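Local coordinates for protein aminotransferase class-III (Sphaerobacter thermophilus DSM 20745, PDB 6K8H) that belongs to the class-III aminotransferases, a family built on the fold shared by pyridoxal phosphate-dependent aminotransferases, and has two chains in its assembly, at residues Ala148-Cys153 and Pro235-Arg240; Cys153-Tyr158 and Ile253-Ile258; Glu162-Ser167 and Val194-Phe199; Gly266-Leu271 and Asp276-Gly281. All coordinates share one frame; numbering follows the deposited sequence.

Interaction 1 (Ala148-Cys153 and Pro235-Arg240); sequences AKFDGC and PAFLQR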
loop_
_atom_site.group_PDB
_atom_site.type_symbol
_atom_site.label_atom_id
_atom_site.label_comp_id
_atom_site.label_asym_id
_atom_site.label_seq_id
_atom_site.Cartn_x
_atom_site.Cartn_y
_atom_site.Cartn_z
ATOM N N ALA B 148 -0.591 -4.912 21.182
ATOM C CA ALA B 148 -1.130 -6.237 21.425
ATOM C C ALA B 148 -2.017 -6.620 20.253
ATOM O O ALA B 148 -2.736 -5.778 19.706
ATOM C CB ALA B 148 -1.928 -6.283 22.735
ATOM N N LYS B 149 -1.939 -7.884 19.862
ATOM C CA LYS B 149 -2.842 -8.464 18.862
ATOM C C LYS B 149 -3.176 -9.881 19.296
ATOM O O LYS B 149 -2.639 -10.379 20.283
ATOM C CB LYS B 149 -2.229 -8.455 17.462
ATOM C CG LYS B 149 -0.935 -9.246 17.371
ATOM C CD LYS B 149 -0.619 -9.535 15.929
ATOM C CE LYS B 149 -1.546 -10.587 15.374
ATOM N NZ LYS B 149 -1.029 -11.120 14.082
ATOM N N PHE B 150 -4.050 -10.549 18.548
ATOM C CA PHE B 150 -4.561 -11.855 18.944
ATOM C C PHE B 150 -3.928 -12.978 18.125
ATOM O O PHE B 150 -3.754 -12.860 16.910
ATOM C CB PHE B 150 -6.094 -11.872 18.849
ATOM C CG PHE B 150 -6.745 -11.018 19.905
ATOM C CD1 PHE B 150 -6.893 -9.650 19.723
ATOM C CD2 PHE B 150 -7.117 -11.569 21.125
ATOM C CE1 PHE B 150 -7.447 -8.846 20.723
ATOM C CE2 PHE B 150 -7.678 -10.779 22.123
ATOM C CZ PHE B 150 -7.846 -9.413 21.918
ATOM N N ASP B 151 -3.592 -14.062 18.822
ATOM C CA ASP B 151 -2.934 -15.226 18.235
ATOM C C ASP B 151 -3.704 -15.770 17.033
ATOM O O ASP B 151 -4.932 -15.909 17.068
ATOM C CB ASP B 151 -2.806 -16.304 19.307
ATOM C CG ASP B 151 -1.795 -17.361 18.955
ATOM O OD1 ASP B 151 -0.852 -17.059 18.203
ATOM O OD2 ASP B 151 -1.921 -18.497 19.446
ATOM N N GLY B 152 -2.976 -16.066 15.959
ATOM C CA GLY B 152 -3.568 -16.694 14.792
ATOM C C GLY B 152 -4.343 -15.774 13.879
ATOM O O GLY B 152 -5.036 -16.261 12.974
ATOM N N CYS B 153 -4.230 -14.463 14.046
ATOM C CA CYS B 153 -5.037 -13.532 13.278
ATOM C C CYS B 153 -4.191 -12.751 12.280
ATOM O O CYS B 153 -3.064 -12.336 12.580
ATOM C CB CYS B 153 -5.742 -12.535 14.198
ATOM S SG CYS B 153 -7.052 -13.214 15.228
ATOM N N PRO B 235 -19.842 -10.933 22.902
ATOM C CA PRO B 235 -20.148 -9.577 23.407
ATOM C C PRO B 235 -19.519 -9.253 24.753
ATOM O O PRO B 235 -18.942 -8.161 24.902
ATOM C CB PRO B 235 -21.684 -9.568 23.471
ATOM C CG PRO B 235 -22.111 -10.577 22.433
ATOM C CD PRO B 235 -21.053 -11.654 22.453
ATOM N N ALA B 236 -19.577 -10.168 25.728
ATOM C CA ALA B 236 -18.969 -9.897 27.031
ATOM C C ALA B 236 -17.461 -9.687 26.913
ATOM O O ALA B 236 -16.898 -8.784 27.551
ATOM C CB ALA B 236 -19.271 -11.043 28.000
ATOM N N PHE B 237 -16.796 -10.519 26.103
ATOM C CA PHE B 237 -15.360 -10.392 25.869
ATOM C C PHE B 237 -15.015 -9.019 25.302
ATOM O O PHE B 237 -14.107 -8.341 25.792
ATOM C CB PHE B 237 -14.910 -11.511 24.922
ATOM C CG PHE B 237 -13.563 -11.283 24.278
ATOM C CD1 PHE B 237 -12.399 -11.624 24.938
ATOM C CD2 PHE B 237 -13.467 -10.759 23.003
ATOM C CE1 PHE B 237 -11.167 -11.437 24.345
ATOM C CE2 PHE B 237 -12.227 -10.568 22.401
ATOM C CZ PHE B 237 -11.080 -10.904 23.079
ATOM N N LEU B 238 -15.752 -8.582 24.279
ATOM C CA LEU B 238 -15.427 -7.331 23.603
ATOM C C LEU B 238 -15.752 -6.127 24.486
ATOM O O LEU B 238 -15.035 -5.118 24.466
ATOM C CB LEU B 238 -16.170 -7.268 22.264
ATOM C CG LEU B 238 -15.666 -6.312 21.170
ATOM C CD1 LEU B 238 -14.284 -6.719 20.647
ATOM C CD2 LEU B 238 -16.679 -6.241 20.018
ATOM N N GLN B 239 -16.818 -6.223 25.286
ATOM C CA GLN B 239 -17.153 -5.137 26.205
ATOM C C GLN B 239 -16.097 -4.992 27.291
ATOM O O GLN B 239 -15.686 -3.873 27.624
ATOM C CB GLN B 239 -18.535 -5.373 26.828
ATOM C CG GLN B 239 -19.712 -5.263 25.840
ATOM C CD GLN B 239 -20.972 -5.988 26.322
ATOM O OE1 GLN B 239 -21.161 -6.205 27.527
ATOM N NE2 GLN B 239 -21.838 -6.371 25.377
ATOM N N ARG B 240 -15.622 -6.112 27.839
ATOM C CA ARG B 240 -14.579 -6.018 28.853
ATOM C C ARG B 240 -13.254 -5.551 28.263
ATOM O O ARG B 240 -12.496 -4.831 28.934
ATOM C CB ARG B 240 -14.430 -7.361 29.556
ATOM C CG ARG B 240 -15.614 -7.649 30.476
ATOM C CD ARG B 240 -15.588 -9.067 31.014
ATOM N NE ARG B 240 -14.325 -9.382 31.680
ATOM C CZ ARG B 240 -14.141 -10.444 32.455
ATOM N NH1 ARG B 240 -15.144 -11.291 32.670
ATOM N NH2 ARG B 240 -12.956 -10.663 33.008
#
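Phe-150, the last residue of strand 146-150, overlaps the far end of the Phe-237 ring, which reaches over from helix 235-248. The two side chains come from opposite directions. CZ of Phe-237 lies 3.5 Å from CE2 of Phe-150 and 3.7 Å from its CZ, so the touching is confined to the outer atoms of both rings. Seen from Phe-237, Phe-150 CE2 sits at the ring edge, in the ring plane; the ring centroids are 5.8 Å apart and the planes are turned 70° against each other. It is an oblique aromatic contact. Phe-237 gets there by setting CG opposite its backbone N (chi1 163°), whereas in Phe-150 CG lies beside the N (chi1 -70°). The backbones stay well separated, with the CA atoms of Phe-150 and Leu-238 12.7 Å apart.

Both rings are buried. Thr-205 of helix 202-211 touches each of them, and so does Ile-221 of the neighbouring strand 216-221. Just past Phe-150 the chain reverses in a type II beta turn to Cys-153, with Gly-152 at positive phi in its third position. Lys-149 braces this turn: its NZ donates to Cys-153 O at 2.8 Å, in the carbonyl plane, and also to the carbonyl oxygens of Ala-161 and Val-163.

Helix 235-248 connects strands 216-221 and 251-255, so the ring pair is helix-on-sheet core packing in the alpha/beta domain of an aminotransferase.

Interaction 2 (Cys153-Tyr158 and Ile253-Ile258); sequences CYHGSY and IFDEVI. With PLR ((5-hydroxy-4,6-dimethylpyridin-3-yl)methyl dihydrogen phosphate), chain D.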
loop_
_atom_site.group_PDB
_atom_site.type_symbol
_atom_site.label_atom_id
_atom_site.label_comp_id
_atom_site.label_asym_id
_atom_site.label_seq_id
_atom_site.Cartn_x
_atom_site.Cartn_y
_atom_site.Cartn_z
ATOM N N CYS B 153 -4.230 -14.463 14.046
ATOM C CA CYS B 153 -5.037 -13.532 13.278
ATOM C C CYS B 153 -4.191 -12.751 12.280
ATOM O O CYS B 153 -3.064 -12.336 12.580
ATOM C CB CYS B 153 -5.742 -12.535 14.198
ATOM S SG CYS B 153 -7.052 -13.214 15.228
ATOM N N TYR B 154 -4.772 -12.509 11.114
ATOM C CA TYR B 154 -4.079 -11.896 9.986
ATOM C C TYR B 154 -4.449 -10.423 9.870
ATOM O O TYR B 154 -5.628 -10.066 9.953
ATOM C CB TYR B 154 -4.434 -12.631 8.689
ATOM C CG TYR B 154 -3.803 -12.017 7.459
ATOM C CD1 TYR B 154 -2.469 -12.233 7.164
ATOM C CD2 TYR B 154 -4.545 -11.208 6.603
ATOM C CE1 TYR B 154 -1.879 -11.669 6.033
ATOM C CE2 TYR B 154 -3.968 -10.642 5.475
ATOM C CZ TYR B 154 -2.636 -10.873 5.203
ATOM O OH TYR B 154 -2.071 -10.324 4.079
ATOM N N HIS B 155 -3.442 -9.566 9.677
ATOM C CA HIS B 155 -3.689 -8.138 9.513
ATOM C C HIS B 155 -2.852 -7.528 8.390
ATOM O O HIS B 155 -2.673 -6.305 8.362
ATOM C CB HIS B 155 -3.403 -7.370 10.798
ATOM C CG HIS B 155 -4.169 -7.869 11.984
ATOM N ND1 HIS B 155 -5.508 -7.613 12.162
ATOM C CD2 HIS B 155 -3.776 -8.594 13.059
ATOM C CE1 HIS B 155 -5.916 -8.171 13.289
ATOM N NE2 HIS B 155 -4.883 -8.769 13.857
ATOM N N GLY B 156 -2.307 -8.334 7.491
ATOM C CA GLY B 156 -1.463 -7.818 6.423
ATOM C C GLY B 156 0.002 -8.100 6.670
ATOM O O GLY B 156 0.367 -8.925 7.507
ATOM N N SER B 157 0.859 -7.387 5.929
ATOM C CA SER B 157 2.290 -7.686 5.885
ATOM C C SER B 157 3.158 -6.743 6.732
ATOM O O SER B 157 4.390 -6.847 6.688
ATOM C CB SER B 157 2.774 -7.709 4.422
ATOM O OG SER B 157 2.415 -6.535 3.737
ATOM N N TYR B 158 2.565 -5.808 7.463
ATOM C CA TYR B 158 3.343 -4.940 8.345
ATOM C C TYR B 158 3.967 -5.741 9.489
ATOM O O TYR B 158 3.259 -6.457 10.205
ATOM C CB TYR B 158 2.438 -3.849 8.895
ATOM C CG TYR B 158 3.075 -2.867 9.860
ATOM C CD1 TYR B 158 4.310 -2.290 9.592
ATOM C CD2 TYR B 158 2.412 -2.493 11.020
ATOM C CE1 TYR B 158 4.880 -1.368 10.472
ATOM C CE2 TYR B 158 2.965 -1.577 11.909
ATOM C CZ TYR B 158 4.205 -1.025 11.635
ATOM O OH TYR B 158 4.755 -0.110 12.505
ATOM N N ILE B 253 -8.038 -0.612 18.481
ATOM C CA ILE B 253 -8.125 -0.568 17.026
ATOM C C ILE B 253 -8.906 -1.787 16.541
ATOM O O ILE B 253 -8.479 -2.927 16.756
ATOM C CB ILE B 253 -6.735 -0.550 16.370
ATOM C CG1 ILE B 253 -5.878 0.616 16.881
ATOM C CG2 ILE B 253 -6.875 -0.478 14.856
ATOM C CD1 ILE B 253 -4.453 0.511 16.444
ATOM N N PHE B 254 -10.007 -1.553 15.839
ATOM C CA PHE B 254 -10.695 -2.620 15.124
ATOM C C PHE B 254 -10.117 -2.744 13.720
ATOM O O PHE B 254 -9.967 -1.741 13.020
ATOM C CB PHE B 254 -12.198 -2.361 15.026
ATOM C CG PHE B 254 -12.962 -2.721 16.272
ATOM C CD1 PHE B 254 -12.299 -2.960 17.464
ATOM C CD2 PHE B 254 -14.348 -2.798 16.247
ATOM C CE1 PHE B 254 -12.994 -3.269 18.617
ATOM C CE2 PHE B 254 -15.059 -3.120 17.396
ATOM C CZ PHE B 254 -14.377 -3.361 18.584
ATOM N N ASP B 255 -9.789 -3.972 13.320
ATOM C CA ASP B 255 -9.426 -4.274 11.936
ATOM C C ASP B 255 -10.694 -4.747 11.240
ATOM O O ASP B 255 -11.081 -5.914 11.366
ATOM C CB ASP B 255 -8.322 -5.326 11.875
ATOM C CG ASP B 255 -7.907 -5.672 10.444
ATOM O OD1 ASP B 255 -8.612 -5.273 9.490
ATOM O OD2 ASP B 255 -6.868 -6.352 10.269
ATOM N N GLU B 256 -11.354 -3.837 10.517
ATOM C CA GLU B 256 -12.541 -4.164 9.739
ATOM C C GLU B 256 -12.256 -4.183 8.241
ATOM O O GLU B 256 -13.151 -3.914 7.437
ATOM C CB GLU B 256 -13.686 -3.199 10.053
ATOM C CG GLU B 256 -14.128 -3.225 11.522
ATOM C CD GLU B 256 -15.656 -3.248 11.694
ATOM O OE1 GLU B 256 -16.351 -3.978 10.941
ATOM O OE2 GLU B 256 -16.153 -2.540 12.593
ATOM N N VAL B 257 -11.015 -4.487 7.847
ATOM C CA VAL B 257 -10.693 -4.507 6.421
ATOM C C VAL B 257 -11.612 -5.480 5.686
ATOM O O VAL B 257 -12.061 -5.201 4.567
ATOM C CB VAL B 257 -9.201 -4.834 6.210
ATOM C CG1 VAL B 257 -8.902 -5.075 4.732
ATOM C CG2 VAL B 257 -8.336 -3.683 6.727
ATOM N N ILE B 258 -11.956 -6.599 6.322
ATOM C CA ILE B 258 -12.999 -7.486 5.818
ATOM C C ILE B 258 -14.350 -7.227 6.487
ATOM O O ILE B 258 -15.377 -7.202 5.808
ATOM C CB ILE B 258 -12.594 -8.970 5.976
ATOM C CG1 ILE B 258 -11.592 -9.376 4.882
ATOM C CG2 ILE B 258 -13.836 -9.880 5.907
ATOM C CD1 ILE B 258 -11.277 -10.877 4.860
HETATM N N1 PLR D . -6.773 -6.951 7.656
HETATM C C2 PLR D . -7.607 -7.934 7.337
HETATM C C2A PLR D . -8.569 -8.434 8.364
HETATM C C3 PLR D . -7.596 -8.478 6.045
HETATM O O3 PLR D . -8.464 -9.467 5.754
HETATM C C4 PLR D . -6.687 -7.983 5.089
HETATM C C4A PLR D . -6.671 -8.538 3.735
HETATM C C5 PLR D . -5.828 -6.942 5.456
HETATM C C6 PLR D . -5.899 -6.481 6.743
HETATM C C5A PLR D . -4.813 -6.380 4.497
HETATM O O4P PLR D . -5.370 -5.605 3.391
HETATM P P PLR D . -4.549 -5.503 2.011
HETATM O O1P PLR D . -3.191 -5.011 2.397
HETATM O O2P PLR D . -4.508 -6.878 1.451
HETATM O O3P PLR D . -5.297 -4.548 1.138
#
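Tyr-154 comes first, with its carbonyl O 3.9 Å from Asp-255 OD2 and its ring turned edge-on to the bound (5-hydroxy-4,6-dimethylpyridin-3-yl)methyl dihydrogen phosphate. Its CE2 approaches PLR C4A at 3.8 Å, while one face of the phenol ring is covered by the backbone N of Gly-156, over its centre. His-155 carries the contact. With CG beside the backbone N (chi1 -56°), the imidazole swings towards strand 251-255, and ND1 donates to Asp-255 OD2 at 2.7 Å. The bond is nearly straight (169°) and lies in the imidazole plane; it uses the anti lone pair of OD2, with ring and carboxylate planes 36° apart. The same OD2 lies 2.7 Å from PLR N1. Ser-157 and Tyr-158 turn to the dimer interface, where Tyr-158 OH bonds to Asp-159 of the second subunit.

The other carboxylate oxygen, Asp-255 OD1, accepts from Val-257 N at 3.0 Å. This Asx turn helps hold the carboxylate's rotation, and Val-257 lies over the pyridine face opposite Tyr-154, its CB 3.5 Å from PLR N1. Ile-258 CG1 closes in on PLR O3 at 3.2 Å.

His-155 is a second partner for the carboxylate that faces the pyridine nitrogen, and the two segments form one part of the ligand pocket, at the end of strand 251-255, where aminotransferases of this fold hold their pyridine ring.

Interaction 3 (Glu162-Ser167 and Val194-Phe199); sequences EVSTQS and VVVLPF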
loop_
_atom_site.group_PDB
_atom_site.type_symbol
_atom_site.label_atom_id
_atom_site.label_comp_id
_atom_site.label_asym_id
_atom_site.label_seq_id
_atom_site.Cartn_x
_atom_site.Cartn_y
_atom_site.Cartn_z
ATOM N N GLU B 162 1.865 -8.622 11.854
ATOM C CA GLU B 162 1.824 -9.994 11.384
ATOM C C GLU B 162 2.418 -11.001 12.371
ATOM O O GLU B 162 2.330 -12.213 12.114
ATOM C CB GLU B 162 2.527 -10.096 10.026
ATOM C CG GLU B 162 4.016 -9.920 10.102
ATOM C CD GLU B 162 4.700 -10.103 8.766
ATOM O OE1 GLU B 162 3.996 -10.265 7.747
ATOM O OE2 GLU B 162 5.946 -10.073 8.732
ATOM N N VAL B 163 2.971 -10.551 13.506
ATOM C CA VAL B 163 3.510 -11.491 14.492
ATOM C C VAL B 163 2.418 -12.471 14.907
ATOM O O VAL B 163 1.279 -12.075 15.165
ATOM C CB VAL B 163 4.077 -10.730 15.705
ATOM C CG1 VAL B 163 4.255 -11.671 16.900
ATOM C CG2 VAL B 163 5.401 -10.074 15.363
ATOM N N SER B 164 2.746 -13.768 14.916
ATOM C CA SER B 164 1.809 -14.825 15.309
ATOM C C SER B 164 0.588 -14.905 14.388
ATOM O O SER B 164 -0.489 -15.323 14.820
ATOM C CB SER B 164 1.364 -14.687 16.773
ATOM O OG SER B 164 2.446 -14.907 17.659
ATOM N N THR B 165 0.722 -14.511 13.114
ATOM C CA THR B 165 -0.384 -14.727 12.178
ATOM C C THR B 165 -0.738 -16.211 12.104
ATOM O O THR B 165 -1.915 -16.582 12.039
ATOM C CB THR B 165 -0.034 -14.203 10.786
ATOM O OG1 THR B 165 0.112 -12.782 10.818
ATOM C CG2 THR B 165 -1.141 -14.570 9.796
ATOM N N GLN B 166 0.271 -17.068 12.131
ATOM C CA GLN B 166 0.089 -18.494 12.350
ATOM C C GLN B 166 0.529 -18.796 13.777
ATOM O O GLN B 166 1.698 -18.593 14.126
ATOM C CB GLN B 166 0.884 -19.315 11.331
ATOM C CG GLN B 166 1.191 -20.715 11.800
ATOM C CD GLN B 166 1.377 -21.684 10.664
ATOM O OE1 GLN B 166 1.130 -21.351 9.501
ATOM N NE2 GLN B 166 1.817 -22.899 10.990
ATOM N N SER B 167 -0.411 -19.240 14.604
ATOM C CA SER B 167 -0.095 -19.602 15.980
ATOM C C SER B 167 0.968 -20.704 16.010
ATOM O O SER B 167 1.011 -21.583 15.143
ATOM C CB SER B 167 -1.358 -20.057 16.715
ATOM O OG SER B 167 -1.078 -20.310 18.078
ATOM N N VAL B 194 5.547 -7.199 20.617
ATOM C CA VAL B 194 4.153 -7.552 20.342
ATOM C C VAL B 194 3.661 -8.485 21.445
ATOM O O VAL B 194 4.281 -9.521 21.712
ATOM C CB VAL B 194 3.969 -8.190 18.950
ATOM C CG1 VAL B 194 2.498 -8.532 18.713
ATOM C CG2 VAL B 194 4.461 -7.242 17.880
ATOM N N VAL B 195 2.584 -8.084 22.118
ATOM C CA VAL B 195 1.925 -8.899 23.139
ATOM C C VAL B 195 0.802 -9.680 22.462
ATOM O O VAL B 195 -0.143 -9.079 21.936
ATOM C CB VAL B 195 1.373 -8.021 24.279
ATOM C CG1 VAL B 195 0.593 -8.875 25.306
ATOM C CG2 VAL B 195 2.482 -7.235 24.969
ATOM N N VAL B 196 0.886 -11.011 22.492
ATOM C CA VAL B 196 -0.058 -11.881 21.784
ATOM C C VAL B 196 -1.094 -12.405 22.774
ATOM O O VAL B 196 -0.759 -13.124 23.722
ATOM C CB VAL B 196 0.663 -13.042 21.078
ATOM C CG1 VAL B 196 -0.326 -13.811 20.218
ATOM C CG2 VAL B 196 1.812 -12.516 20.201
ATOM N N LEU B 197 -2.364 -12.057 22.540
ATOM C CA LEU B 197 -3.523 -12.312 23.378
ATOM C C LEU B 197 -4.340 -13.479 22.840
ATOM O O LEU B 197 -4.275 -13.810 21.653
ATOM C CB LEU B 197 -4.418 -11.066 23.458
ATOM C CG LEU B 197 -3.737 -9.720 23.729
ATOM C CD1 LEU B 197 -4.698 -8.582 23.456
ATOM C CD2 LEU B 197 -3.238 -9.667 25.154
ATOM N N PRO B 198 -5.120 -14.139 23.704
ATOM C CA PRO B 198 -6.006 -15.221 23.236
ATOM C C PRO B 198 -7.401 -14.742 22.841
ATOM O O PRO B 198 -8.147 -14.226 23.688
ATOM C CB PRO B 198 -6.067 -16.164 24.446
ATOM C CG PRO B 198 -5.844 -15.261 25.646
ATOM C CD PRO B 198 -5.004 -14.085 25.172
ATOM N N PHE B 199 -7.775 -14.920 21.565
ATOM C CA PHE B 199 -9.071 -14.427 21.098
ATOM C C PHE B 199 -10.202 -15.140 21.842
ATOM O O PHE B 199 -10.152 -16.351 22.066
ATOM C CB PHE B 199 -9.196 -14.625 19.580
ATOM C CG PHE B 199 -10.342 -13.868 18.938
ATOM C CD1 PHE B 199 -10.223 -12.516 18.629
ATOM C CD2 PHE B 199 -11.536 -14.510 18.643
ATOM C CE1 PHE B 199 -11.263 -11.817 18.020
ATOM C CE2 PHE B 199 -12.581 -13.810 18.044
ATOM C CZ PHE B 199 -12.441 -12.460 17.737
#
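A type II beta turn from Glu-162 to Thr-165 sets Val-163 and Ser-164 at its two corners, facing strand 194-197, with the CA atoms of Val-163 and Val-194 7.1 Å apart. That strand is one of the two outermost, within this chain, of the seven-stranded mixed sheet of the aminotransferase fold, and the turn covers one of its faces.

Val-163 and Val-194 reach for each other tip to tip: their CG2 methyls meet at 3.9 Å, and Val-163 CG1 also touches Val-194 CG1 at 4.0 Å. Two residues along the strand, Val-196 points the same way and meets Ser-164, while the side chain of Val-195 between them starts out in the other direction. The hydroxyl of Ser-164 lies against the methyls of Val-196, but its hydrogen-bonding partners are Val-178 O and Thr-180 N.

The turn is pinned at its base by Thr-165, whose N donates to Glu-162 O at 3.0 Å. Its OG1 grips the same oxygen from the same face of the carbonyl plane, at 2.6 Å and tilted 30° from that plane. At the far corner, with chi1 of -67° setting OG beside the backbone N, Ser-164 OG comes to 3.5 Å from Val-196 CG2.

Interaction 4 (Gly266-Leu271 and Asp276-Gly281); sequences GMQSVL and DLTAMG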
loop_
_atom_site.group_PDB
_atom_site.type_symbol
_atom_site.label_atom_id
_atom_site.label_comp_id
_atom_site.label_asym_id
_atom_site.label_seq_id
_atom_site.Cartn_x
_atom_site.Cartn_y
_atom_site.Cartn_z
ATOM N N GLY B 266 -20.856 -1.338 10.009
ATOM C CA GLY B 266 -19.756 -2.212 10.346
ATOM C C GLY B 266 -20.085 -3.233 11.426
ATOM O O GLY B 266 -21.131 -3.208 12.095
ATOM N N MET B 267 -19.147 -4.169 11.586
ATOM C CA MET B 267 -19.304 -5.185 12.620
ATOM C C MET B 267 -19.273 -4.559 14.003
ATOM O O MET B 267 -19.940 -5.052 14.916
ATOM C CB MET B 267 -18.220 -6.255 12.500
ATOM C CG MET B 267 -18.533 -7.516 13.279
ATOM S SD MET B 267 -20.114 -8.207 12.749
ATOM C CE MET B 267 -20.195 -9.714 13.705
ATOM N N GLN B 268 -18.532 -3.459 14.173
ATOM C CA GLN B 268 -18.568 -2.756 15.454
ATOM C C GLN B 268 -19.986 -2.319 15.807
ATOM O O GLN B 268 -20.383 -2.358 16.975
ATOM C CB GLN B 268 -17.635 -1.546 15.428
ATOM C CG GLN B 268 -17.946 -0.530 14.348
ATOM C CD GLN B 268 -16.853 0.522 14.236
ATOM O OE1 GLN B 268 -16.959 1.594 14.812
ATOM N NE2 GLN B 268 -15.777 0.194 13.526
ATOM N N SER B 269 -20.772 -1.916 14.809
ATOM C CA SER B 269 -22.160 -1.559 15.093
ATOM C C SER B 269 -22.972 -2.796 15.433
ATOM O O SER B 269 -23.854 -2.749 16.302
ATOM C CB SER B 269 -22.779 -0.807 13.917
ATOM O OG SER B 269 -22.293 0.531 13.902
ATOM N N VAL B 270 -22.701 -3.912 14.753
ATOM C CA VAL B 270 -23.405 -5.147 15.113
ATOM C C VAL B 270 -23.125 -5.527 16.571
ATOM O O VAL B 270 -24.036 -5.889 17.326
ATOM C CB VAL B 270 -23.032 -6.288 14.153
ATOM C CG1 VAL B 270 -23.600 -7.594 14.671
ATOM C CG2 VAL B 270 -23.580 -6.009 12.781
ATOM N N LEU B 271 -21.859 -5.478 16.982
ATOM C CA LEU B 271 -21.450 -5.946 18.303
ATOM C C LEU B 271 -21.556 -4.878 19.380
ATOM O O LEU B 271 -21.344 -5.190 20.558
ATOM C CB LEU B 271 -20.010 -6.489 18.261
ATOM C CG LEU B 271 -19.768 -7.650 17.284
ATOM C CD1 LEU B 271 -18.291 -8.010 17.224
ATOM C CD2 LEU B 271 -20.598 -8.873 17.651
ATOM N N ASP B 276 -11.434 3.017 19.287
ATOM C CA ASP B 276 -10.815 4.327 19.133
ATOM C C ASP B 276 -10.413 4.565 17.687
ATOM O O ASP B 276 -10.552 5.686 17.172
ATOM C CB ASP B 276 -9.615 4.438 20.073
ATOM C CG ASP B 276 -10.012 4.221 21.529
ATOM O OD1 ASP B 276 -10.832 5.019 22.045
ATOM O OD2 ASP B 276 -9.534 3.240 22.139
ATOM N N LEU B 277 -9.918 3.521 17.024
ATOM C CA LEU B 277 -9.585 3.567 15.608
ATOM C C LEU B 277 -10.142 2.333 14.922
ATOM O O LEU B 277 -10.350 1.291 15.544
ATOM C CB LEU B 277 -8.068 3.624 15.352
ATOM C CG LEU B 277 -7.307 4.853 15.859
ATOM C CD1 LEU B 277 -5.823 4.684 15.626
ATOM C CD2 LEU B 277 -7.808 6.147 15.224
ATOM N N THR B 278 -10.353 2.466 13.617
ATOM C CA THR B 278 -10.744 1.376 12.738
ATOM C C THR B 278 -9.881 1.429 11.483
ATOM O O THR B 278 -9.719 2.498 10.881
ATOM C CB THR B 278 -12.223 1.458 12.356
ATOM O OG1 THR B 278 -13.033 1.502 13.536
ATOM C CG2 THR B 278 -12.622 0.228 11.564
ATOM N N ALA B 279 -9.313 0.280 11.112
ATOM C CA ALA B 279 -8.664 0.071 9.827
ATOM C C ALA B 279 -9.665 -0.566 8.869
ATOM O O ALA B 279 -10.444 -1.439 9.260
ATOM C CB ALA B 279 -7.425 -0.822 9.966
ATOM N N MET B 280 -9.670 -0.085 7.625
ATOM C CA MET B 280 -10.616 -0.504 6.599
ATOM C C MET B 280 -9.877 -0.621 5.278
ATOM O O MET B 280 -8.767 -0.105 5.115
ATOM C CB MET B 280 -11.773 0.503 6.455
ATOM C CG MET B 280 -12.521 0.787 7.745
ATOM S SD MET B 280 -13.428 2.352 7.702
ATOM C CE MET B 280 -12.162 3.492 8.292
ATOM N N GLY B 281 -10.526 -1.264 4.321
ATOM C CA GLY B 281 -9.994 -1.425 2.980
ATOM C C GLY B 281 -10.973 -2.228 2.155
ATOM O O GLY B 281 -12.174 -2.196 2.437
#
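Gln-268 reaches from helix 266-271 and meets Thr-278 of strand 277-281 at a slant, amide end against hydroxyl. NE2 donates to Thr-278 OG1 at 3.0 Å with an N-H...O angle of 157°, and the hydroxyl oxygen stays close to the amide plane, 13° out of it. The reach depends on the glutamine's shape: CG takes the crowded position between the backbone N and the carbonyl carbon (chi1 59°), and the chain is extended beyond it, so the amide is carried straight off the helix to the sheet. The methyl of Thr-278 packs beside the amide, CG2 3.7 Å from Gln-268 NE2. The CA atoms of the two residues are 9.3 Å apart, so the long side chain spans the gap.

Strand 251-255, helix 266-271 and strand 277-281 make up a beta-alpha-beta unit, and this bond ties its helix to its second strand. On the sheet's other face, Leu-277 and Ala-279 pack against helix 127-142.

The amide has further partners: NE2 also bonds to Glu-256 OE2, and OE1 to Ser-117 OG. A buried polar group is thereby satisfied at both ends, and bonds on its oxygen and its nitrogen together fix which way round the amide lies.

All four contacts gather on the seven-stranded mixed sheet. Interactions 1 and 3 sit on its neighbouring strands 146-150 and 194-197, with centres 11 Å apart; interactions 2 and 4, also 11 Å apart, lie on the adjacent strands 251-255 and 277-281. Interactions 3 and 4 are the most distant, at 20 Å. Along the chain, 162-167 and 194-199 fall between the segments of interaction 1 and also between those of interaction 2; interactions 1 and 2 alternate and share Cys-153; interaction 4 follows. Leu-238 packs on Phe-254 and Leu-271, joining interaction 1 to 2 and 4. Apolar packing in 1 and 3 and a buried polar bond in 4 lie around the ligand-holding segments of interaction 2.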